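Local coordinates for tail fiber protein (Acinetobacter phage AM24, PDB 5W5P) that probably recognises and breaks down the capsular polysaccharide of its Acinetobacter baumannii host as a trimeric tailspike with a beta-helical body, at residues Lys28-Gln31 with Glu32-Ser36; Gly60-Ser63 with Asn64-Gln68; Leu83-Asp86 with Gly87-Leu90; Gly112-Thr116 with Gly117-Cys121; Met502-Ala505 with Ser506-Leu510. All coordinates share one frame; numbering follows the deposited sequence.

Contacts 1 to 4 gather toward the N-terminal end of the spike, whereas contact 5 lies past the beta-helix, its centre about 90 Å or more from each of the others. Contact 5 is the most buried, a beta hairpin held by backbone bonds and aliphatic packing; contact 2 is a surface loop with mostly weak backbone bonds. Contacts 2 and 3 border strands of the same antiparallel sheet and meet through the R62-D86 salt bridge, while contact 2 also reaches contact 4 through Y66 and A113. In contacts 3 and 4 a single N85 or D114 gathers backbone N-H groups. Contact 1 caps a short helix whose glutamine and asparagine side chains also bond across the trimer.

Contact 1: residues Lys28-Gln31 with Glu32-Ser36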
loop_
_atom_site.group_PDB
_atom_site.type_symbol
_atom_site.label_atom_id
_atom_site.label_comp_id
_atom_site.label_asym_id
_atom_site.label_seq_id
_atom_site.Cartn_x
_atom_site.Cartn_y
_atom_site.Cartn_z
ATOM N N LYS A 28 42.081 -52.450 14.652
ATOM C CA LYS A 28 42.991 -51.616 13.885
ATOM C C LYS A 28 44.099 -51.077 14.782
ATOM O O LYS A 28 43.955 -50.976 16.003
ATOM C CB LYS A 28 42.235 -50.464 13.218
ATOM C CG LYS A 28 41.237 -50.921 12.164
ATOM C CD LYS A 28 41.239 -50.009 10.949
ATOM C CE LYS A 28 41.262 -50.813 9.656
ATOM N NZ LYS A 28 40.293 -51.945 9.684
ATOM N N SER A 29 45.220 -50.731 14.157
ATOM C CA SER A 29 46.377 -50.269 14.907
ATOM C C SER A 29 46.144 -48.860 15.441
ATOM O O SER A 29 45.270 -48.123 14.972
ATOM C CB SER A 29 47.630 -50.291 14.031
ATOM O OG SER A 29 47.629 -49.215 13.109
ATOM N N GLN A 30 46.947 -48.488 16.443
ATOM C CA GLN A 30 46.880 -47.129 16.967
ATOM C C GLN A 30 47.232 -46.108 15.897
ATOM O O GLN A 30 46.662 -45.011 15.876
ATOM C CB GLN A 30 47.810 -46.970 18.168
ATOM C CG GLN A 30 47.789 -45.580 18.783
ATOM C CD GLN A 30 46.473 -45.269 19.462
ATOM O OE1 GLN A 30 45.956 -46.080 20.229
ATOM N NE2 GLN A 30 45.919 -44.091 19.181
ATOM N N GLN A 31 48.160 -46.448 15.000
ATOM C CA GLN A 31 48.484 -45.543 13.905
ATOM C C GLN A 31 47.257 -45.252 13.048
ATOM O O GLN A 31 47.031 -44.105 12.652
ATOM C CB GLN A 31 49.608 -46.123 13.050
ATOM C CG GLN A 31 50.107 -45.166 11.982
ATOM C CD GLN A 31 50.465 -43.808 12.545
ATOM O OE1 GLN A 31 51.409 -43.675 13.328
ATOM N NE2 GLN A 31 49.710 -42.789 12.154
ATOM N N GLU A 32 46.446 -46.275 12.764
ATOM C CA GLU A 32 45.225 -46.057 11.990
ATOM C C GLU A 32 44.206 -45.230 12.768
ATOM O O GLU A 32 43.484 -44.420 12.175
ATOM C CB GLU A 32 44.617 -47.395 11.573
ATOM C CG GLU A 32 45.357 -48.088 10.446
ATOM C CD GLU A 32 45.104 -49.584 10.420
ATOM O OE1 GLU A 32 45.303 -50.242 11.464
ATOM O OE2 GLU A 32 44.703 -50.103 9.357
ATOM N N VAL A 33 44.131 -45.425 14.087
ATOM C CA VAL A 33 43.288 -44.576 14.923
ATOM C C VAL A 33 43.780 -43.135 14.877
ATOM O O VAL A 33 42.988 -42.196 14.738
ATOM C CB VAL A 33 43.253 -45.117 16.366
ATOM C CG1 VAL A 33 42.945 -44.002 17.355
ATOM C CG2 VAL A 33 42.243 -46.247 16.491
ATOM N N ASN A 34 45.097 -42.935 14.996
ATOM C CA ASN A 34 45.645 -41.583 14.932
ATOM C C ASN A 34 45.368 -40.930 13.585
ATOM O O ASN A 34 45.149 -39.716 13.518
ATOM C CB ASN A 34 47.151 -41.604 15.205
ATOM C CG ASN A 34 47.485 -41.994 16.631
ATOM O OD1 ASN A 34 46.592 -42.202 17.456
ATOM N ND2 ASN A 34 48.780 -42.105 16.930
ATOM N N ASN A 35 45.362 -41.717 12.507
ATOM C CA ASN A 35 45.208 -41.152 11.172
ATOM C C ASN A 35 43.859 -40.477 10.966
ATOM O O ASN A 35 43.747 -39.615 10.086
ATOM C CB ASN A 35 45.412 -42.239 10.116
ATOM C CG ASN A 35 46.874 -42.596 9.931
ATOM O OD1 ASN A 35 47.763 -41.860 10.366
ATOM N ND2 ASN A 35 47.131 -43.730 9.283
ATOM N N SER A 36 42.838 -40.835 11.750
ATOM C CA SER A 36 41.527 -40.217 11.579
ATOM C C SER A 36 41.505 -38.750 11.994
ATOM O O SER A 36 40.516 -38.062 11.716
ATOM C CB SER A 36 40.468 -40.996 12.358
ATOM O OG SER A 36 40.891 -41.248 13.680
#
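The N-H groups of V33, N34 and N35 reach back four residues to the carbonyl oxygens of S29, Q30 and Q31, winding the short helix 30-35. At its start S29 and E32 make a reciprocal capping box: E32 N gives a hydrogen bond to S29 OG at 3.2 Å, and S29 N returns one to E32 OE1 at 2.7 Å, meeting that oxygen nearly along its C-O axis. S29 OG also donates to E32 OE1 at 3.0 Å, so one carboxylate oxygen holds both the backbone and the hydroxyl of the cap. The other, E32 OE2, rests against K28 CE at 3.5 Å.

Further along, two amide pairs bridge one turn each. Q30, with CG anti to the backbone N (chi1 -179°) and a bend at chi2, sends NE2 to N34 OD1 at 2.6 Å. Q31 NE2 does the same to N35 OD1 at 2.8 Å, but arrives from above that carbonyl's plane.

Q30 packs on Q30 of both other subunits, and N34 ND2 bonds to Q30 OE1 of the second subunit. Within its own chain the helix follows strand 22-23, to which Q30 is tied by a backbone hydrogen bond with I22.

Contact 2: residues Gly60-Ser63 with Asn64-Gln68; sequences GQRS and NTYLQ
N64 begins the return half of this loop, with its CA 3.7 Å from Q61 NE2; its OD1 is hydrogen-bonded to K40 NZ, and a zinc ion lies about 4 Å from the side chain. T65 follows at the bend, OG1 sitting 3.2 Å from S63 OG.

Y66 meets both R62 and S63. Its backbone N donates to S63 OG at 3.1 Å and more weakly to S63 O, while its carbonyl oxygen receives weak bonds from the N-H groups of both R62 and S63. With CG anti to the backbone N (chi1 -167°), one face of the ring lies against the R62 side chain: R62 CD presses on Y66 CE1 at 3.5 Å, and R62 NE stands over the same face, toward the rim. The guanidinium plane is turned 78° from the ring, and any cation-pi attraction is weak at best. The hydroxyl and the charge look elsewhere, Y66 OH to A113 O and R62 to D86.

L67 lies side by side with Q61, its CD2 3.5 Å from Q61 NE2; that same nitrogen is held by S63 O at 2.8 Å. Q68 closes the walk: its carbonyl oxygen, in the plane of the Y66 ring at its edge, takes a weak bond from R62 N at 3.1 Å.

This is an irregular loop joining the adjacent antiparallel strands 56-59 and 71-75 of a small sheet, with Y66 and R62 packed together and R62 tied on to D86.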
loop_
_atom_site.group_PDB
_atom_site.type_symbol
_atom_site.label_atom_id
_atom_site.label_comp_id
_atom_site.label_asym_id
_atom_site.label_seq_id
_atom_site.Cartn_x
_atom_site.Cartn_y
_atom_site.Cartn_z
ATOM N N GLY A 60 39.240 -31.764 6.503
ATOM C CA GLY A 60 39.529 -30.348 6.675
ATOM C C GLY A 60 39.099 -29.494 5.495
ATOM O O GLY A 60 38.574 -28.395 5.676
ATOM N N GLN A 61 39.335 -29.973 4.279
ATOM C CA GLN A 61 39.073 -29.209 3.064
ATOM C C GLN A 61 39.034 -30.182 1.887
ATOM O O GLN A 61 39.145 -31.401 2.064
ATOM C CB GLN A 61 40.119 -28.103 2.869
ATOM C CG GLN A 61 41.560 -28.594 2.841
ATOM C CD GLN A 61 42.561 -27.504 3.182
ATOM O OE1 GLN A 61 42.409 -26.792 4.175
ATOM N NE2 GLN A 61 43.588 -27.364 2.351
ATOM N N ARG A 62 38.864 -29.644 0.677
ATOM C CA ARG A 62 38.712 -30.494 -0.500
ATOM C C ARG A 62 40.060 -30.968 -1.019
ATOM O O ARG A 62 40.260 -32.166 -1.239
ATOM C CB ARG A 62 37.950 -29.751 -1.599
ATOM C CG ARG A 62 36.439 -29.858 -1.501
ATOM C CD ARG A 62 35.749 -29.180 -2.682
ATOM N NE ARG A 62 36.213 -29.706 -3.966
ATOM C CZ ARG A 62 35.626 -30.701 -4.623
ATOM N NH1 ARG A 62 34.542 -31.280 -4.122
ATOM N NH2 ARG A 62 36.118 -31.114 -5.782
ATOM N N SER A 63 40.987 -30.036 -1.226
ATOM C CA SER A 63 42.354 -30.342 -1.613
ATOM C C SER A 63 43.293 -29.380 -0.895
ATOM O O SER A 63 42.867 -28.488 -0.156
ATOM C CB SER A 63 42.543 -30.245 -3.126
ATOM O OG SER A 63 42.401 -28.904 -3.569
ATOM N N ASN A 64 44.594 -29.568 -1.123
ATOM C CA ASN A 64 45.588 -28.678 -0.526
ATOM C C ASN A 64 45.493 -27.255 -1.064
ATOM O O ASN A 64 45.974 -26.320 -0.405
ATOM C CB ASN A 64 47.010 -29.197 -0.744
ATOM C CG ASN A 64 47.264 -30.537 -0.079
ATOM O OD1 ASN A 64 47.085 -30.689 1.138
ATOM N ND2 ASN A 64 47.694 -31.507 -0.860
ATOM N N THR A 65 44.916 -27.074 -2.260
ATOM C CA THR A 65 44.714 -25.748 -2.823
ATOM C C THR A 65 43.309 -25.208 -2.598
ATOM O O THR A 65 43.135 -23.988 -2.586
ATOM C CB THR A 65 45.003 -25.753 -4.327
ATOM O OG1 THR A 65 44.505 -26.961 -4.897
ATOM C CG2 THR A 65 46.505 -25.669 -4.597
ATOM N N TYR A 66 42.318 -26.074 -2.382
ATOM C CA TYR A 66 40.926 -25.669 -2.178
ATOM C C TYR A 66 40.605 -25.753 -0.688
ATOM O O TYR A 66 40.418 -26.847 -0.146
ATOM C CB TYR A 66 39.982 -26.556 -2.990
ATOM C CG TYR A 66 38.564 -26.040 -3.088
ATOM C CD1 TYR A 66 37.666 -26.229 -2.044
ATOM C CD2 TYR A 66 38.120 -25.366 -4.225
ATOM C CE1 TYR A 66 36.366 -25.755 -2.123
ATOM C CE2 TYR A 66 36.816 -24.890 -4.315
ATOM C CZ TYR A 66 35.946 -25.088 -3.259
ATOM O OH TYR A 66 34.653 -24.627 -3.328
ATOM N N LEU A 67 40.526 -24.599 -0.032
ATOM C CA LEU A 67 40.416 -24.544 1.419
ATOM C C LEU A 67 38.988 -24.665 1.936
ATOM O O LEU A 67 38.795 -24.666 3.154
ATOM C CB LEU A 67 41.039 -23.246 1.940
ATOM C CG LEU A 67 42.402 -22.892 1.345
ATOM C CD1 LEU A 67 42.848 -21.514 1.805
ATOM C CD2 LEU A 67 43.431 -23.947 1.713
ATOM N N GLN A 68 37.988 -24.773 1.064
ATOM C CA GLN A 68 36.606 -24.949 1.490
ATOM C C GLN A 68 36.170 -26.396 1.261
ATOM O O GLN A 68 36.953 -27.248 0.831
ATOM C CB GLN A 68 35.690 -23.961 0.761
ATOM C CG GLN A 68 35.941 -22.509 1.128
ATOM C CD GLN A 68 35.644 -22.226 2.590
ATOM O OE1 GLN A 68 34.563 -22.549 3.092
ATOM N NE2 GLN A 68 36.607 -21.627 3.287
#

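Contact 3: residues Leu83-Asp86 with Gly87-Leu90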
loop_
_atom_site.group_PDB
_atom_site.type_symbol
_atom_site.label_atom_id
_atom_site.label_comp_id
_atom_site.label_asym_id
_atom_site.label_seq_id
_atom_site.Cartn_x
_atom_site.Cartn_y
_atom_site.Cartn_z
ATOM N N LEU A 83 27.085 -43.954 -5.605
ATOM C CA LEU A 83 28.201 -43.451 -6.391
ATOM C C LEU A 83 28.792 -42.197 -5.758
ATOM O O LEU A 83 28.109 -41.446 -5.056
ATOM C CB LEU A 83 27.763 -43.153 -7.825
ATOM C CG LEU A 83 27.131 -44.312 -8.600
ATOM C CD1 LEU A 83 26.904 -43.927 -10.059
ATOM C CD2 LEU A 83 27.979 -45.574 -8.499
ATOM N N ASP A 84 30.081 -41.989 -6.009
ATOM C CA ASP A 84 30.762 -40.787 -5.547
ATOM C C ASP A 84 30.244 -39.571 -6.311
ATOM O O ASP A 84 30.203 -39.578 -7.545
ATOM C CB ASP A 84 32.273 -40.947 -5.742
ATOM C CG ASP A 84 33.083 -39.908 -4.987
ATOM O OD1 ASP A 84 32.895 -38.697 -5.240
ATOM O OD2 ASP A 84 33.922 -40.303 -4.150
ATOM N N ASN A 85 29.839 -38.530 -5.580
ATOM C CA ASN A 85 29.391 -37.289 -6.202
ATOM C C ASN A 85 30.340 -36.123 -5.954
ATOM O O ASN A 85 30.034 -35.000 -6.365
ATOM C CB ASN A 85 27.969 -36.925 -5.737
ATOM C CG ASN A 85 27.889 -36.566 -4.259
ATOM O OD1 ASN A 85 28.894 -36.481 -3.560
ATOM N ND2 ASN A 85 26.672 -36.367 -3.778
ATOM N N ASP A 86 31.472 -36.363 -5.287
ATOM C CA ASP A 86 32.502 -35.345 -5.063
ATOM C C ASP A 86 31.977 -34.168 -4.240
ATOM O O ASP A 86 32.391 -33.022 -4.429
ATOM C CB ASP A 86 33.097 -34.861 -6.390
ATOM C CG ASP A 86 34.519 -34.350 -6.239
ATOM O OD1 ASP A 86 35.298 -34.978 -5.495
ATOM O OD2 ASP A 86 34.859 -33.327 -6.866
ATOM N N GLY A 87 31.068 -34.448 -3.307
ATOM C CA GLY A 87 30.560 -33.395 -2.451
ATOM C C GLY A 87 29.900 -33.859 -1.168
ATOM O O GLY A 87 30.226 -33.363 -0.087
ATOM N N THR A 88 28.950 -34.789 -1.271
ATOM C CA THR A 88 28.251 -35.305 -0.104
ATOM C C THR A 88 28.349 -36.811 0.044
ATOM O O THR A 88 28.150 -37.316 1.153
ATOM C CB THR A 88 26.763 -34.913 -0.138
ATOM O OG1 THR A 88 26.151 -35.439 -1.323
ATOM C CG2 THR A 88 26.609 -33.392 -0.119
ATOM N N ILE A 89 28.644 -37.539 -1.028
ATOM C CA ILE A 89 28.913 -38.968 -0.978
ATOM C C ILE A 89 30.295 -39.173 -1.577
ATOM O O ILE A 89 30.484 -39.006 -2.790
ATOM C CB ILE A 89 27.857 -39.790 -1.730
ATOM C CG1 ILE A 89 26.447 -39.319 -1.370
ATOM C CG2 ILE A 89 28.005 -41.270 -1.407
ATOM C CD1 ILE A 89 25.356 -40.166 -1.975
ATOM N N LEU A 90 31.266 -39.515 -0.733
ATOM C CA LEU A 90 32.630 -39.801 -1.161
ATOM C C LEU A 90 32.908 -41.277 -0.911
ATOM O O LEU A 90 32.758 -41.757 0.217
ATOM C CB LEU A 90 33.642 -38.921 -0.422
ATOM C CG LEU A 90 33.370 -37.410 -0.402
ATOM C CD1 LEU A 90 34.391 -36.659 0.444
ATOM C CD2 LEU A 90 33.340 -36.852 -1.812
#
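N85 and I89 close a tight loop leading into strand 89-91, an edge strand of a small antiparallel sheet, and an Asx turn at D84 starts it. N85 N donates to I89 O at 2.9 Å. The N85 side chain then folds into the loop, chi1 67° placing CG between the backbone N and the carbonyl carbon, where OD1 collects three successive N-H groups: G87 at 3.0 Å, T88 at 2.8 Å and I89 at 2.8 Å. The last is nearly straight at its hydrogen. G87 N and I89 N come in from opposite faces of the amide, well out of its plane; T88 N is tilted less, on the side of G87. On the other branch ND2 gives an in-plane bond to T88 OG1 at 2.7 Å, which fixes the rotation of the amide.

In the Asx turn D84 OD1 accepts from D86 N at 2.7 Å, and D84 CA makes a CA-H...O contact with I89 O. L90 CD2 packs against D86 CA at 3.7 Å.

Both branches of one neutral amide thus hold the loop shape. D84 splits its work, OD1 holding the Asx turn while OD2 pairs with R46; D86 pairs with R46 and R62, so these negative charges are probably well balanced.

Contact 4: residues Gly112-Thr116 with Gly117-Cys121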
loop_
_atom_site.group_PDB
_atom_site.type_symbol
_atom_site.label_atom_id
_atom_site.label_comp_id
_atom_site.label_asym_id
_atom_site.label_seq_id
_atom_site.Cartn_x
_atom_site.Cartn_y
_atom_site.Cartn_z
ATOM N N GLY A 112 33.163 -28.131 -4.979
ATOM C CA GLY A 112 34.296 -27.504 -5.623
ATOM C C GLY A 112 34.025 -26.200 -6.339
ATOM O O GLY A 112 34.819 -25.823 -7.207
ATOM N N ALA A 113 32.938 -25.502 -6.012
ATOM C CA ALA A 113 32.667 -24.213 -6.633
ATOM C C ALA A 113 33.787 -23.228 -6.321
ATOM O O ALA A 113 34.127 -23.002 -5.156
ATOM C CB ALA A 113 31.325 -23.661 -6.150
ATOM N N ASP A 114 34.361 -22.641 -7.371
ATOM C CA ASP A 114 35.480 -21.721 -7.222
ATOM C C ASP A 114 35.043 -20.466 -6.475
ATOM O O ASP A 114 34.319 -19.631 -7.025
ATOM C CB ASP A 114 36.059 -21.372 -8.599
ATOM C CG ASP A 114 37.171 -20.345 -8.534
ATOM O OD1 ASP A 114 37.466 -19.727 -9.579
ATOM O OD2 ASP A 114 37.763 -20.162 -7.448
ATOM N N TYR A 115 35.475 -20.330 -5.220
ATOM C CA TYR A 115 35.135 -19.185 -4.383
ATOM C C TYR A 115 35.980 -17.950 -4.688
ATOM O O TYR A 115 35.892 -16.960 -3.952
ATOM C CB TYR A 115 35.268 -19.556 -2.900
ATOM C CG TYR A 115 36.564 -20.259 -2.546
ATOM C CD1 TYR A 115 37.708 -19.533 -2.233
ATOM C CD2 TYR A 115 36.644 -21.647 -2.527
ATOM C CE1 TYR A 115 38.895 -20.167 -1.913
ATOM C CE2 TYR A 115 37.827 -22.291 -2.207
ATOM C CZ TYR A 115 38.951 -21.548 -1.899
ATOM O OH TYR A 115 40.136 -22.187 -1.584
ATOM N N THR A 116 36.790 -17.979 -5.749
ATOM C CA THR A 116 37.546 -16.811 -6.177
ATOM C C THR A 116 36.980 -16.147 -7.425
ATOM O O THR A 116 37.457 -15.070 -7.797
ATOM C CB THR A 116 39.018 -17.177 -6.432
ATOM O OG1 THR A 116 39.126 -17.963 -7.626
ATOM C CG2 THR A 116 39.588 -17.950 -5.255
ATOM N N GLY A 117 35.996 -16.757 -8.083
ATOM C CA GLY A 117 35.325 -16.118 -9.199
ATOM C C GLY A 117 36.045 -16.200 -10.521
ATOM O O GLY A 117 35.694 -15.468 -11.454
ATOM N N THR A 118 37.039 -17.081 -10.634
ATOM C CA THR A 118 37.869 -17.210 -11.826
ATOM C C THR A 118 37.257 -18.139 -12.864
ATOM O O THR A 118 37.349 -17.867 -14.065
ATOM C CB THR A 118 39.256 -17.726 -11.435
ATOM O OG1 THR A 118 39.697 -17.056 -10.245
ATOM C CG2 THR A 118 40.255 -17.490 -12.554
ATOM N N GLU A 119 36.642 -19.233 -12.423
ATOM C CA GLU A 119 36.068 -20.235 -13.308
ATOM C C GLU A 119 34.575 -20.383 -13.051
ATOM O O GLU A 119 34.087 -20.145 -11.940
ATOM C CB GLU A 119 36.750 -21.598 -13.126
ATOM C CG GLU A 119 38.263 -21.535 -12.993
ATOM C CD GLU A 119 38.965 -21.447 -14.336
ATOM O OE1 GLU A 119 38.263 -21.419 -15.373
ATOM O OE2 GLU A 119 40.216 -21.410 -14.354
ATOM N N ASP A 120 33.860 -20.789 -14.096
ATOM C CA ASP A 120 32.429 -21.031 -13.998
ATOM C C ASP A 120 32.147 -22.154 -13.007
ATOM O O ASP A 120 32.656 -23.267 -13.157
ATOM C CB ASP A 120 31.876 -21.378 -15.382
ATOM C CG ASP A 120 30.375 -21.602 -15.378
ATOM O OD1 ASP A 120 29.681 -21.037 -14.502
ATOM O OD2 ASP A 120 29.893 -22.349 -16.259
ATOM N N CYS A 121 31.334 -21.862 -11.993
ATOM C CA CYS A 121 30.986 -22.822 -10.954
ATOM C C CYS A 121 29.555 -23.332 -11.088
ATOM O O CYS A 121 29.041 -23.971 -10.164
ATOM C CB CYS A 121 31.200 -22.201 -9.573
ATOM S SG CYS A 121 29.983 -20.948 -9.103
HETATM O O HOH W 1 33.315 -19.270 -9.481
HETATM O O HOH W 2 34.166 -23.807 -10.193
#
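D114 OD1 faces the backbone of T118 and E119 and accepts from both: T118 N at 2.9 Å, coming from above the carboxylate plane, and E119 N at 3.0 Å, using the anti lone pair. The other oxygen turns to T116. D114 OD2 takes T116 OG1 at 2.6 Å on its syn lone pair and, from well above the plane, T116 N. Having CG anti to the backbone N (chi1 176°) is what carries the carboxylate over the bend, where four bonds hold it.

The T116 N bond makes this an Asx turn, and it coincides with a type I beta turn from D114 to G117, whose own closing bond, G117 N to D114 O, is weak. T118 OG1 adds to the network by donating to T116 OG1 at 2.8 Å.

One layer out, a water bridges D114 O and E119 O, donating to each at 2.7 Å. A second water accepts from D114 N and reaches D120 O weakly. At the base of the loop A113 CB packs on C121 CB at 3.7 Å, both against F145 of strand 144-147.

Beyond that, D120 is anchored by M148 N, T149 and S122, Y115 OH bonds to L67 N, and C121 holds the N-cap position of helix 122-132.

Contact 5: residues Met502-Ala505 with Ser506-Leu510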
loop_
_atom_site.group_PDB
_atom_site.type_symbol
_atom_site.label_atom_id
_atom_site.label_comp_id
_atom_site.label_asym_id
_atom_site.label_seq_id
_atom_site.Cartn_x
_atom_site.Cartn_y
_atom_site.Cartn_z
HETATM N N MSE A 502 -46.050 15.639 -3.997
HETATM C CA MSE A 502 -47.311 15.830 -3.287
HETATM C C MSE A 502 -47.942 14.474 -3.020
HETATM O O MSE A 502 -48.186 13.695 -3.945
HETATM C CB MSE A 502 -48.272 16.728 -4.075
HETATM C CG MSE A 502 -47.598 17.678 -5.054
HETATM SE SE MSE A 502 -46.313 18.908 -4.236
HETATM C CE MSE A 502 -45.504 19.573 -5.877
ATOM N N LYS A 503 -48.201 14.194 -1.746
ATOM C CA LYS A 503 -48.656 12.883 -1.320
ATOM C C LYS A 503 -49.911 13.010 -0.472
ATOM O O LYS A 503 -50.176 14.050 0.137
ATOM C CB LYS A 503 -47.570 12.140 -0.530
ATOM C CG LYS A 503 -46.239 12.023 -1.252
ATOM C CD LYS A 503 -45.231 11.274 -0.398
ATOM C CE LYS A 503 -43.889 11.162 -1.088
ATOM N NZ LYS A 503 -42.963 10.324 -0.286
ATOM N N THR A 504 -50.684 11.928 -0.446
ATOM C CA THR A 504 -51.839 11.814 0.432
ATOM C C THR A 504 -51.361 11.451 1.835
ATOM O O THR A 504 -50.163 11.428 2.126
ATOM C CB THR A 504 -52.818 10.778 -0.109
ATOM O OG1 THR A 504 -52.194 9.489 -0.098
ATOM C CG2 THR A 504 -53.237 11.122 -1.529
ATOM N N ALA A 505 -52.305 11.147 2.726
ATOM C CA ALA A 505 -51.932 10.713 4.067
ATOM C C ALA A 505 -51.170 9.393 4.037
ATOM O O ALA A 505 -50.243 9.200 4.832
ATOM C CB ALA A 505 -53.175 10.594 4.947
ATOM N N SER A 506 -51.530 8.487 3.124
ATOM C CA SER A 506 -50.873 7.193 2.985
ATOM C C SER A 506 -49.696 7.226 2.012
ATOM O O SER A 506 -49.249 6.166 1.561
ATOM C CB SER A 506 -51.884 6.129 2.547
ATOM O OG SER A 506 -52.463 6.453 1.296
ATOM N N ASN A 507 -49.205 8.418 1.670
ATOM C CA ASN A 507 -48.002 8.592 0.852
ATOM C C ASN A 507 -48.191 8.067 -0.570
ATOM O O ASN A 507 -47.314 7.421 -1.143
ATOM C CB ASN A 507 -46.787 7.951 1.520
ATOM C CG ASN A 507 -46.415 8.644 2.803
ATOM O OD1 ASN A 507 -45.837 9.729 2.785
ATOM N ND2 ASN A 507 -46.747 8.025 3.931
ATOM N N VAL A 508 -49.349 8.364 -1.146
ATOM C CA VAL A 508 -49.613 8.132 -2.560
ATOM C C VAL A 508 -49.288 9.423 -3.301
ATOM O O VAL A 508 -49.843 10.484 -2.987
ATOM C CB VAL A 508 -51.071 7.702 -2.790
ATOM C CG1 VAL A 508 -51.388 7.646 -4.274
ATOM C CG2 VAL A 508 -51.331 6.360 -2.125
ATOM N N VAL A 509 -48.380 9.346 -4.270
ATOM C CA VAL A 509 -47.924 10.537 -4.981
ATOM C C VAL A 509 -48.974 10.941 -6.010
ATOM O O VAL A 509 -49.244 10.199 -6.963
ATOM C CB VAL A 509 -46.562 10.297 -5.643
ATOM C CG1 VAL A 509 -46.172 11.491 -6.505
ATOM C CG2 VAL A 509 -45.501 10.026 -4.583
ATOM N N LEU A 510 -49.572 12.121 -5.816
ATOM C CA LEU A 510 -50.551 12.675 -6.743
ATOM C C LEU A 510 -50.000 13.811 -7.593
ATOM O O LEU A 510 -50.689 14.261 -8.517
ATOM C CB LEU A 510 -51.785 13.182 -5.978
ATOM C CG LEU A 510 -52.640 12.129 -5.274
ATOM C CD1 LEU A 510 -53.922 12.750 -4.758
ATOM C CD2 LEU A 510 -52.942 10.966 -6.209
#
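K503 and V509 face each other as an antiparallel non-hydrogen-bonded pair, their side chains on one face of the sheet. From the backbone outward, K503 CB lies over the returning chain, 3.7 Å from V508 O and close to N507 CA. K503 CG touches V509 CG2 at 4.0 Å. K503 CD passes N507 OD1 at 3.6 Å, an oxygen whose hydrogen bond goes to K598, and CE comes back beside the same V509 methyl. Fully extended beyond CG, the chain carries NZ clear of the hairpin to S612 of the second subunit.

The backbones are stitched on either side of this pair. L510 N donates at 2.8 Å to the carbonyl oxygen O of M502, a selenomethionine in this crystal, and T504 N to V508 O at 3.0 Å. CA-H...O contacts from K503 to V508 O and from V509 to M502 O fill in between.

T504 organises the bend with its own branches. OG1, between the backbone N and the carbonyl carbon (chi1 64°), accepts from V508 N at 3.2 Å and shares a weak bond with S506 OG; CG2 packs on L510 CD1 at 3.7 Å, the two side chains crossing at about a right angle. N507 N closes the turn with a hydrogen bond to T504 O.

A type I turn from T504 to N507, its last residue N507 at positive phi (65°), with T504 and V508 closing the loop, is the signature of a 3:5 beta hairpin with a G1 beta bulge, here joining strands 492-503 and 509-523.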